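Local coordinates for peptidase M16 C-terminal domain-containing protein (Enterococcus faecalis, PDB 3D3Y) that is of unknown function but carries an inactive-type domain of the M16 metallopeptidase family and may bind a metal ion, at residues E144-V147 and Q151-A154; K324-V329 and Q413-L418; G280-F285 and M315-G320. All blocks are in the same frame, centred on the assembly; numbering follows the deposited sequence.

Contact 1: E144-V147 and Q151-A154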
ATOM      1  N   GLU A 144      14.178 -11.884   1.082  1.00 36.28           N
ATOM      2  CA  GLU A 144      15.403 -12.042   0.281  1.00 37.28           C
ATOM      3  C   GLU A 144      15.223 -11.841  -1.240  1.00 38.53           C
ATOM      4  O   GLU A 144      16.092 -11.248  -1.877  1.00 37.96           O
ATOM      5  CB  GLU A 144      16.101 -13.363   0.592  1.00 38.16           C
ATOM      6  CG  GLU A 144      16.751 -13.323   1.966  1.00 39.99           C
ATOM      7  CD  GLU A 144      17.322 -14.651   2.423  1.00 44.61           C
ATOM      8  OE1 GLU A 144      16.920 -15.714   1.906  1.00 46.53           O
ATOM      9  OE2 GLU A 144      18.178 -14.620   3.331  1.00 48.03           O
ATOM     10  N   SER A 145      14.100 -12.297  -1.809  1.00 39.36           N
ATOM     11  CA  SER A 145      13.806 -12.035  -3.225  1.00 41.23           C
ATOM     12  C   SER A 145      13.547 -10.537  -3.485  1.00 42.20           C
ATOM     13  O   SER A 145      13.996  -9.978  -4.481  1.00 42.73           O
ATOM     14  CB  SER A 145      12.639 -12.893  -3.721  1.00 40.99           C
ATOM     15  OG  SER A 145      11.440 -12.516  -3.065  1.00 43.19           O
ATOM     16  N   ILE A 146      12.842  -9.883  -2.575  1.00 43.64           N
ATOM     17  CA  ILE A 146      12.683  -8.429  -2.644  1.00 45.56           C
ATOM     18  C   ILE A 146      14.028  -7.729  -2.798  1.00 45.61           C
ATOM     19  O   ILE A 146      14.234  -6.979  -3.741  1.00 46.77           O
ATOM     20  CB  ILE A 146      11.912  -7.872  -1.409  1.00 45.73           C
ATOM     21  CG1 ILE A 146      10.423  -8.171  -1.550  1.00 47.85           C
ATOM     22  CG2 ILE A 146      12.135  -6.374  -1.261  1.00 46.59           C
ATOM     23  CD1 ILE A 146       9.790  -7.559  -2.793  1.00 51.40           C
ATOM     24  N   VAL A 147      14.939  -8.015  -1.878  1.00 46.06           N
ATOM     25  CA  VAL A 147      16.272  -7.427  -1.828  1.00 46.73           C
ATOM     26  C   VAL A 147      17.160  -7.809  -3.029  1.00 46.02           C
ATOM     27  O   VAL A 147      18.072  -7.063  -3.389  1.00 45.58           O
ATOM     28  CB  VAL A 147      16.949  -7.796  -0.465  1.00 47.38           C
ATOM     29  CG1 VAL A 147      18.493  -7.755  -0.528  1.00 48.89           C
ATOM     30  CG2 VAL A 147      16.412  -6.919   0.650  1.00 48.71           C
ATOM     31  N   GLN A 151      16.453  -2.802  -8.403  1.00 38.38           N
ATOM     32  CA  GLN A 151      15.588  -1.624  -8.501  1.00 39.08           C
ATOM     33  C   GLN A 151      14.777  -1.443  -7.219  1.00 37.65           C
ATOM     34  O   GLN A 151      14.737  -0.350  -6.682  1.00 36.62           O
ATOM     35  CB  GLN A 151      14.692  -1.661  -9.759  1.00 39.01           C
ATOM     36  CG  GLN A 151      13.460  -0.696  -9.732  1.00 40.76           C
ATOM     37  CD  GLN A 151      12.937  -0.328 -11.125  1.00 41.59           C
ATOM     38  OE1 GLN A 151      13.292  -0.949 -12.128  1.00 44.04           O
ATOM     39  NE2 GLN A 151      12.097   0.701 -11.187  1.00 46.07           N
ATOM     40  N   THR A 152      14.157  -2.524  -6.740  1.00 36.85           N
ATOM     41  CA  THR A 152      13.381  -2.513  -5.517  1.00 36.66           C
ATOM     42  C   THR A 152      14.296  -2.184  -4.346  1.00 35.76           C
ATOM     43  O   THR A 152      13.965  -1.319  -3.546  1.00 34.90           O
ATOM     44  CB  THR A 152      12.628  -3.853  -5.277  1.00 37.28           C
ATOM     45  OG1 THR A 152      11.850  -4.163  -6.434  1.00 38.30           O
ATOM     46  CG2 THR A 152      11.678  -3.746  -4.089  1.00 36.48           C
ATOM     47  N   TYR A 153      15.451  -2.841  -4.268  1.00 35.30           N
ATOM     48  CA  TYR A 153      16.399  -2.563  -3.202  1.00 35.35           C
ATOM     49  C   TYR A 153      16.754  -1.050  -3.123  1.00 34.91           C
ATOM     50  O   TYR A 153      16.709  -0.442  -2.048  1.00 34.95           O
ATOM     51  CB  TYR A 153      17.672  -3.402  -3.349  1.00 36.98           C
ATOM     52  CG  TYR A 153      18.673  -3.048  -2.265  1.00 39.13           C
ATOM     53  CD1 TYR A 153      18.468  -3.468  -0.947  1.00 42.83           C
ATOM     54  CD2 TYR A 153      19.764  -2.239  -2.529  1.00 40.18           C
ATOM     55  CE1 TYR A 153      19.346  -3.115   0.062  1.00 43.44           C
ATOM     56  CE2 TYR A 153      20.662  -1.888  -1.527  1.00 41.09           C
ATOM     57  CZ  TYR A 153      20.437  -2.326  -0.233  1.00 41.56           C
ATOM     58  OH  TYR A 153      21.309  -1.985   0.784  1.00 42.92           O
ATOM     59  N   ALA A 154      17.110  -0.474  -4.268  1.00 32.64           N
ATOM     60  CA  ALA A 154      17.537   0.912  -4.343  1.00 31.83           C
ATOM     61  C   ALA A 154      16.400   1.870  -3.993  1.00 31.12           C
ATOM     62  O   ALA A 154      16.654   2.952  -3.451  1.00 30.98           O
ATOM     63  CB  ALA A 154      18.114   1.222  -5.710  1.00 30.53           C
TER
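V147 O has two neighbours: K150 NZ, which gives it a weak hydrogen bond, and Y153 CB, which packs against it at 3.7 Å from V147 O. One residue earlier, I146 O meets T152 in a similar way, 3.8 Å from T152 CB. Carbonyls in the last turn of helix 129-148 thus abut the first turn of helix 150-162, just before which D149 OD1 accepts a hydrogen bond from the T152 amide.

Methyl groups complete the join. I146 and T152 each carry CG2 opposite their own backbone N, and the two side chains cross at a slant, with I146 CG2 against T152 CG2 at 3.9 Å. With T152 chi1 at -54°, its hydroxyl lies beside the backbone N, which turns the methyl toward I146 CG2. V147 adds a looser apolar contact, its CG1 lying 4.3 Å from Y153 CD1. The phenol OH of Y153 is hydrogen-bonded to E248 on strand 244-251, which ties the far end of the ring to the sheet.

With the backbones as close as 5.1 Å between V147 CA and Y153 CA, the geometry is that of two consecutive helices, 129-148 and 150-162, with D149 between them, on the protein surface.

Contact 2: K324-V329 and Q413-L418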
ATOM      1  N   LYS A 324      29.215   5.708 -14.243  1.00 32.92           N
ATOM      2  CA  LYS A 324      30.085   6.830 -14.682  1.00 34.02           C
ATOM      3  C   LYS A 324      29.326   8.127 -15.037  1.00 34.05           C
ATOM      4  O   LYS A 324      29.909   9.218 -15.015  1.00 34.39           O
ATOM      5  CB  LYS A 324      31.027   6.407 -15.827  1.00 33.48           C
ATOM      6  CG  LYS A 324      30.383   6.341 -17.208  1.00 34.39           C
ATOM      7  CD  LYS A 324      31.394   6.105 -18.370  1.00 37.03           C
ATOM      8  CE  LYS A 324      32.213   7.375 -18.756  1.00 41.46           C
ATOM      9  NZ  LYS A 324      33.309   7.112 -19.812  1.00 41.65           N
ATOM     10  N   ASN A 325      28.024   8.010 -15.310  1.00 33.91           N
ATOM     11  CA  ASN A 325      27.192   9.133 -15.752  1.00 33.15           C
ATOM     12  C   ASN A 325      26.366   9.782 -14.621  1.00 32.94           C
ATOM     13  O   ASN A 325      25.469  10.593 -14.887  1.00 31.92           O
ATOM     14  CB  ASN A 325      26.274   8.677 -16.905  1.00 33.23           C
ATOM     15  CG  ASN A 325      27.042   8.276 -18.173  1.00 35.94           C
ATOM     16  OD1 ASN A 325      27.979   8.958 -18.583  1.00 40.12           O
ATOM     17  ND2 ASN A 325      26.611   7.199 -18.824  1.00 34.61           N
ATOM     18  N   ARG A 326      26.678   9.432 -13.362  1.00 32.62           N
ATOM     19  CA  ARG A 326      25.887   9.877 -12.213  1.00 32.91           C
ATOM     20  C   ARG A 326      25.642  11.388 -12.215  1.00 32.90           C
ATOM     21  O   ARG A 326      24.485  11.846 -12.160  1.00 31.69           O
ATOM     22  CB  ARG A 326      26.555   9.454 -10.904  1.00 32.88           C
ATOM     23  CG  ARG A 326      25.958  10.090  -9.638  1.00 33.14           C
ATOM     24  CD  ARG A 326      26.973  10.169  -8.459  1.00 34.61           C
ATOM     25  NE  ARG A 326      26.285  10.412  -7.175  1.00 38.29           N
ATOM     26  CZ  ARG A 326      26.002  11.613  -6.668  1.00 42.36           C
ATOM     27  NH1 ARG A 326      26.354  12.723  -7.317  1.00 43.62           N
ATOM     28  NH2 ARG A 326      25.358  11.713  -5.504  1.00 40.09           N
ATOM     29  N   ASN A 327      26.728  12.159 -12.305  1.00 33.01           N
ATOM     30  CA  ASN A 327      26.626  13.625 -12.203  1.00 33.77           C
ATOM     31  C   ASN A 327      25.917  14.211 -13.402  1.00 33.17           C
ATOM     32  O   ASN A 327      25.081  15.099 -13.254  1.00 32.30           O
ATOM     33  CB  ASN A 327      28.002  14.263 -11.967  1.00 34.86           C
ATOM     34  CG  ASN A 327      28.635  13.798 -10.651  1.00 39.18           C
ATOM     35  OD1 ASN A 327      27.967  13.720  -9.624  1.00 43.94           O
ATOM     36  ND2 ASN A 327      29.924  13.452 -10.692  1.00 45.21           N
ATOM     37  N   GLN A 328      26.206  13.703 -14.593  1.00 32.84           N
ATOM     38  CA  GLN A 328      25.485  14.184 -15.776  1.00 33.74           C
ATOM     39  C   GLN A 328      23.985  13.860 -15.743  1.00 32.81           C
ATOM     40  O   GLN A 328      23.157  14.690 -16.147  1.00 32.69           O
ATOM     41  CB  GLN A 328      26.102  13.649 -17.059  1.00 33.81           C
ATOM     42  CG  GLN A 328      25.576  14.347 -18.280  1.00 39.16           C
ATOM     43  CD  GLN A 328      26.350  14.002 -19.514  1.00 43.44           C
ATOM     44  OE1 GLN A 328      27.400  13.339 -19.449  1.00 44.69           O
ATOM     45  NE2 GLN A 328      25.833  14.438 -20.672  1.00 46.42           N
ATOM     46  N   VAL A 329      23.624  12.668 -15.271  1.00 31.24           N
ATOM     47  CA  VAL A 329      22.219  12.340 -15.107  1.00 29.78           C
ATOM     48  C   VAL A 329      21.564  13.281 -14.067  1.00 30.02           C
ATOM     49  O   VAL A 329      20.451  13.746 -14.274  1.00 29.91           O
ATOM     50  CB  VAL A 329      21.998  10.860 -14.712  1.00 30.22           C
ATOM     51  CG1 VAL A 329      20.504  10.595 -14.361  1.00 30.54           C
ATOM     52  CG2 VAL A 329      22.452   9.892 -15.845  1.00 28.88           C
ATOM     53  N   GLN A 413      15.706  16.269  -1.443  1.00 32.92           N
ATOM     54  CA  GLN A 413      16.096  15.966  -0.058  1.00 31.56           C
ATOM     55  C   GLN A 413      17.116  14.840   0.091  1.00 30.61           C
ATOM     56  O   GLN A 413      17.943  14.857   1.008  1.00 29.52           O
ATOM     57  CB  GLN A 413      14.854  15.645   0.796  1.00 31.87           C
ATOM     58  CG  GLN A 413      13.930  16.887   1.083  1.00 31.97           C
ATOM     59  CD  GLN A 413      14.560  17.902   2.026  1.00 34.44           C
ATOM     60  OE1 GLN A 413      15.318  18.806   1.601  1.00 37.63           O
ATOM     61  NE2 GLN A 413      14.266  17.768   3.307  1.00 30.72           N
ATOM     62  N   ALA A 414      17.066  13.853  -0.796  1.00 29.82           N
ATOM     63  CA  ALA A 414      17.950  12.710  -0.648  1.00 30.02           C
ATOM     64  C   ALA A 414      18.275  12.136  -2.014  1.00 30.01           C
ATOM     65  O   ALA A 414      17.464  12.193  -2.929  1.00 29.01           O
ATOM     66  CB  ALA A 414      17.306  11.650   0.283  1.00 29.02           C
ATOM     67  N   ILE A 415      19.482  11.608  -2.153  1.00 30.36           N
ATOM     68  CA  ILE A 415      19.891  10.951  -3.381  1.00 31.06           C
ATOM     69  C   ILE A 415      20.544   9.643  -2.938  1.00 31.27           C
ATOM     70  O   ILE A 415      21.448   9.649  -2.079  1.00 30.98           O
ATOM     71  CB  ILE A 415      20.990  11.757  -4.134  1.00 31.24           C
ATOM     72  CG1 ILE A 415      20.465  13.092  -4.650  1.00 33.16           C
ATOM     73  CG2 ILE A 415      21.628  10.897  -5.272  1.00 33.12           C
ATOM     74  CD1 ILE A 415      21.567  14.045  -5.041  1.00 33.99           C
ATOM     75  N   PHE A 416      20.106   8.526  -3.510  1.00 31.05           N
ATOM     76  CA  PHE A 416      20.751   7.262  -3.212  1.00 30.84           C
ATOM     77  C   PHE A 416      21.333   6.706  -4.495  1.00 30.66           C
ATOM     78  O   PHE A 416      20.639   6.625  -5.522  1.00 30.01           O
ATOM     79  CB  PHE A 416      19.770   6.249  -2.592  1.00 32.47           C
ATOM     80  CG  PHE A 416      20.412   4.912  -2.295  1.00 33.14           C
ATOM     81  CD1 PHE A 416      21.217   4.746  -1.178  1.00 35.27           C
ATOM     82  CD2 PHE A 416      20.275   3.844  -3.190  1.00 35.41           C
ATOM     83  CE1 PHE A 416      21.842   3.510  -0.926  1.00 34.86           C
ATOM     84  CE2 PHE A 416      20.898   2.605  -2.958  1.00 34.32           C
ATOM     85  CZ  PHE A 416      21.684   2.438  -1.831  1.00 33.97           C
ATOM     86  N   PHE A 417      22.605   6.337  -4.429  1.00 29.69           N
ATOM     87  CA  PHE A 417      23.349   5.826  -5.568  1.00 30.05           C
ATOM     88  C   PHE A 417      23.842   4.406  -5.269  1.00 30.26           C
ATOM     89  O   PHE A 417      24.632   4.184  -4.345  1.00 30.15           O
ATOM     90  CB  PHE A 417      24.510   6.794  -5.848  1.00 30.09           C
ATOM     91  CG  PHE A 417      25.405   6.411  -7.014  1.00 30.68           C
ATOM     92  CD1 PHE A 417      24.881   5.871  -8.182  1.00 29.84           C
ATOM     93  CD2 PHE A 417      26.780   6.642  -6.937  1.00 30.02           C
ATOM     94  CE1 PHE A 417      25.713   5.562  -9.275  1.00 30.70           C
ATOM     95  CE2 PHE A 417      27.629   6.318  -8.019  1.00 31.58           C
ATOM     96  CZ  PHE A 417      27.081   5.787  -9.198  1.00 29.41           C
ATOM     97  N   LEU A 418      23.342   3.431  -6.030  1.00 29.90           N
ATOM     98  CA  LEU A 418      23.813   2.058  -5.882  1.00 29.57           C
ATOM     99  C   LEU A 418      24.781   1.841  -7.012  1.00 30.60           C
ATOM    100  O   LEU A 418      24.372   1.739  -8.173  1.00 28.45           O
ATOM    101  CB  LEU A 418      22.668   1.031  -5.922  1.00 29.40           C
ATOM    102  CG  LEU A 418      23.019  -0.436  -5.604  1.00 30.34           C
ATOM    103  CD1 LEU A 418      23.331  -0.618  -4.096  1.00 33.66           C
ATOM    104  CD2 LEU A 418      21.879  -1.319  -5.969  1.00 29.27           C
TER
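R326 leaves its helix with CG opposite the backbone N (chi1 169°) and runs extended as far as NE, while F417 likewise sends its ring out with CG opposite N; together these torsions lay the arginine shaft over the phenyl ring. R326 CD sits over one face, displaced toward the rim, 3.8 Å from F417 CD2, and makes a CH-pi contact with the ring centroid at 4.2 Å. The guanidinium beyond is not stacked: its plane is turned 73° from that of the ring, and F417 CD2 lies at its edge, 3.8 Å from R326 NE.

Two polar partners fix the rotation of the head group. R326 NH1 donates to N327 OD1 at 3.0 Å, a somewhat bent bond (145° at the hydrogen) that nevertheless keeps the acceptor in the guanidinium plane. R326 NH2 forms a salt bridge with E245, a pairing that would offset its positive charge next to I415 and F417. The same nitrogen is brushed by a methyl, I415 CG2 lying 3.8 Å from R326 NH2.

The start of helix 326-341 is thereby anchored on one face of the five-stranded sheet, over strand 411-421, which runs between strands 244-251 and 255-262. A classic beta bulge at Q413 and A414 faces A260, and on the sheet's other side F416 and L418 reach helix 150-162.

Contact 3: G280-F285 and M315-G320. With ACT (acetate ion), chain E.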
ATOM      1  N   GLY A 280       3.012  13.094 -14.043  1.00 30.79           N
ATOM      2  CA  GLY A 280       2.917  12.513 -15.375  1.00 30.38           C
ATOM      3  C   GLY A 280       3.833  13.189 -16.379  1.00 30.92           C
ATOM      4  O   GLY A 280       4.433  12.509 -17.208  1.00 30.38           O
ATOM      5  N   ILE A 281       3.958  14.523 -16.296  1.00 29.89           N
ATOM      6  CA  ILE A 281       4.754  15.285 -17.272  1.00 31.11           C
ATOM      7  C   ILE A 281       6.245  15.129 -16.983  1.00 30.73           C
ATOM      8  O   ILE A 281       7.074  15.153 -17.900  1.00 31.31           O
ATOM      9  CB  ILE A 281       4.358  16.780 -17.216  1.00 30.48           C
ATOM     10  CG1 ILE A 281       2.969  16.999 -17.831  1.00 30.52           C
ATOM     11  CG2 ILE A 281       5.386  17.682 -17.908  1.00 32.65           C
ATOM     12  CD1 ILE A 281       2.333  18.357 -17.362  1.00 32.32           C
ATOM     13  N   PHE A 282       6.578  15.025 -15.699  1.00 30.17           N
ATOM     14  CA  PHE A 282       7.982  14.978 -15.239  1.00 30.76           C
ATOM     15  C   PHE A 282       8.617  13.611 -15.569  1.00 31.41           C
ATOM     16  O   PHE A 282       9.578  13.534 -16.345  1.00 32.09           O
ATOM     17  CB  PHE A 282       8.056  15.357 -13.739  1.00 30.89           C
ATOM     18  CG  PHE A 282       9.457  15.422 -13.164  1.00 30.78           C
ATOM     19  CD1 PHE A 282      10.527  16.010 -13.871  1.00 31.76           C
ATOM     20  CD2 PHE A 282       9.697  14.938 -11.879  1.00 32.66           C
ATOM     21  CE1 PHE A 282      11.836  16.083 -13.311  1.00 31.43           C
ATOM     22  CE2 PHE A 282      10.974  14.991 -11.310  1.00 31.96           C
ATOM     23  CZ  PHE A 282      12.055  15.595 -12.010  1.00 30.16           C
ATOM     24  N   GLY A 283       8.047  12.529 -15.054  1.00 31.75           N
ATOM     25  CA  GLY A 283       8.618  11.201 -15.261  1.00 31.51           C
ATOM     26  C   GLY A 283       7.612  10.068 -15.174  1.00 32.22           C
ATOM     27  O   GLY A 283       7.999   8.921 -15.144  1.00 32.72           O
ATOM     28  N   GLY A 284       6.314  10.373 -15.139  1.00 32.72           N
ATOM     29  CA  GLY A 284       5.316   9.343 -14.816  1.00 33.96           C
ATOM     30  C   GLY A 284       4.960   8.404 -15.958  1.00 34.71           C
ATOM     31  O   GLY A 284       4.613   7.222 -15.739  1.00 35.14           O
ATOM     32  N   PHE A 285       5.041   8.934 -17.172  1.00 34.48           N
ATOM     33  CA  PHE A 285       4.569   8.273 -18.376  1.00 34.77           C
ATOM     34  C   PHE A 285       5.658   8.299 -19.457  1.00 35.34           C
ATOM     35  O   PHE A 285       6.605   9.071 -19.343  1.00 33.98           O
ATOM     36  CB  PHE A 285       3.339   9.026 -18.893  1.00 34.42           C
ATOM     37  CG  PHE A 285       2.116   8.898 -18.023  1.00 35.28           C
ATOM     38  CD1 PHE A 285       1.560   7.649 -17.742  1.00 36.04           C
ATOM     39  CD2 PHE A 285       1.457  10.036 -17.557  1.00 33.47           C
ATOM     40  CE1 PHE A 285       0.387   7.532 -16.975  1.00 35.11           C
ATOM     41  CE2 PHE A 285       0.295   9.920 -16.780  1.00 34.41           C
ATOM     42  CZ  PHE A 285      -0.232   8.664 -16.474  1.00 34.21           C
HETATM   43  N   MSE A 315       8.004  12.471  -3.403  1.00 35.41           N
HETATM   44  CA  MSE A 315       8.024  12.109  -4.812  1.00 39.32           C
HETATM   45  C   MSE A 315       9.404  11.532  -5.033  1.00 36.07           C
HETATM   46  O   MSE A 315      10.312  12.036  -4.464  1.00 34.55           O
HETATM   47  CB  MSE A 315       7.928  13.404  -5.615  1.00 38.86           C
HETATM   48  CG  MSE A 315       7.356  13.378  -6.971  1.00 41.31           C
HETATM   49 SE   MSE A 315       8.416  14.018  -8.396  0.70 53.02          SE
HETATM   50  CE  MSE A 315       9.954  13.218  -7.977  1.00 24.82           C
ATOM     51  N   THR A 316       9.547  10.501  -5.864  1.00 35.51           N
ATOM     52  CA  THR A 316      10.862   9.907  -6.145  1.00 34.94           C
ATOM     53  C   THR A 316      11.075   9.802  -7.647  1.00 34.75           C
ATOM     54  O   THR A 316      10.096   9.714  -8.428  1.00 34.47           O
ATOM     55  CB  THR A 316      11.006   8.488  -5.570  1.00 36.09           C
ATOM     56  OG1 THR A 316      10.114   7.618  -6.256  1.00 36.54           O
ATOM     57  CG2 THR A 316      10.709   8.436  -4.080  1.00 33.61           C
ATOM     58  N   VAL A 317      12.339   9.882  -8.037  1.00 31.84           N
ATOM     59  CA  VAL A 317      12.762   9.629  -9.363  1.00 31.93           C
ATOM     60  C   VAL A 317      13.695   8.445  -9.211  1.00 31.89           C
ATOM     61  O   VAL A 317      14.574   8.453  -8.336  1.00 32.02           O
ATOM     62  CB  VAL A 317      13.517  10.848  -9.978  1.00 31.63           C
ATOM     63  CG1 VAL A 317      14.248  10.459 -11.303  1.00 31.06           C
ATOM     64  CG2 VAL A 317      12.550  11.995 -10.264  1.00 31.13           C
ATOM     65  N   GLN A 318      13.493   7.427 -10.044  1.00 32.18           N
ATOM     66  CA  GLN A 318      14.337   6.243 -10.040  1.00 32.65           C
ATOM     67  C   GLN A 318      14.934   6.040 -11.432  1.00 32.09           C
ATOM     68  O   GLN A 318      14.196   6.082 -12.417  1.00 32.71           O
ATOM     69  CB  GLN A 318      13.483   5.025  -9.681  1.00 33.10           C
ATOM     70  CG  GLN A 318      12.905   5.070  -8.266  1.00 37.89           C
ATOM     71  CD  GLN A 318      12.063   3.846  -8.000  1.00 43.11           C
ATOM     72  OE1 GLN A 318      12.494   2.698  -8.230  1.00 42.64           O
ATOM     73  NE2 GLN A 318      10.841   4.077  -7.550  1.00 43.98           N
ATOM     74  N   THR A 319      16.252   5.825 -11.508  1.00 31.72           N
ATOM     75  CA  THR A 319      16.945   5.569 -12.769  1.00 30.94           C
ATOM     76  C   THR A 319      17.866   4.341 -12.665  1.00 30.67           C
ATOM     77  O   THR A 319      18.354   4.015 -11.579  1.00 30.15           O
ATOM     78  CB  THR A 319      17.780   6.819 -13.234  1.00 30.83           C
ATOM     79  OG1 THR A 319      18.932   6.990 -12.406  1.00 32.85           O
ATOM     80  CG2 THR A 319      16.929   8.141 -13.154  1.00 31.85           C
ATOM     81  N   GLY A 320      18.069   3.672 -13.795  1.00 30.22           N
ATOM     82  CA  GLY A 320      19.181   2.720 -13.993  1.00 29.15           C
ATOM     83  C   GLY A 320      20.128   3.359 -14.989  1.00 30.13           C
ATOM     84  O   GLY A 320      19.696   3.867 -16.067  1.00 29.48           O
TER
HETATM   85  C   ACT E 426       7.349   6.351  -4.138  1.00 43.79           C
HETATM   86  O   ACT E 426       8.350   5.953  -4.804  1.00 43.01           O
HETATM   87  OXT ACT E 426       6.922   7.539  -4.321  1.00 43.25           O
HETATM   88  CH3 ACT E 426       6.708   5.433  -3.149  1.00 43.19           C
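The F282 ring takes the selenomethionine M315 at its edge: SE lies close to the ring plane, 3.8 Å from F282 CD2, and the terminal methyl continues in that plane, M315 CE to F282 CE2 being 3.9 Å. V317 approaches the same rim obliquely, its CG2 only 3.5 Å from F282 CE2, and the two side chains cross at about a right angle. The ring of F278 also meets F282, with the planes inclined at about 30°.

The M315 chain is bent in its outer part (chi2 -123°), which curls the selenium and methyl along the phenyl rim instead of pushing them across it.

This edge-on Met-aromatic contact, SE standing 5.0 Å from the F282 ring centroid and 81° off its normal, joins helix 272-284 to strand 314-321 in the helix-on-sheet layering of the M16-type domain. Around the ring, I333, L337 and I340 of helix 326-341 and Y261 of the neighbouring strand complete an apolar core. F282 lies within a wider pi-type turn, 280-284, at the end of the helix, and the backbone of G283 hydrogen-bonds to S306 on strand 303-309.

Residues alternate along the strand, so T316 points to the other face of the sheet, away from F282. There T316 OG1 donates a hydrogen bond of 2.8 Å to O of an acetate ion, probably from the crystallisation liquor. The methyl also rests against the ion, T316 CG2 to acetate O at 3.5 Å.

Overall arrangement
All three contacts involve the five-stranded sheet or a helix lying against it. Contacts 2 and 3, with centres 14 Å apart, occupy one face: strand 314-321 of contact 3 leads along the chain into helix 326-341 of contact 2. Contact 1 belongs to the other side, its centre about 18 Å from contact 2 and 19 Å from contact 3. Helix 150-162 bridges the distance by packing: A154 O lies 3.7 Å from F416 CD2, Y153 CE2 lies 3.9 Å from L418 CD1, and Q151 NE2 comes within 3.6 Å of Q318 OE1. The acetate, held by T316, lies on this same side of the sheet.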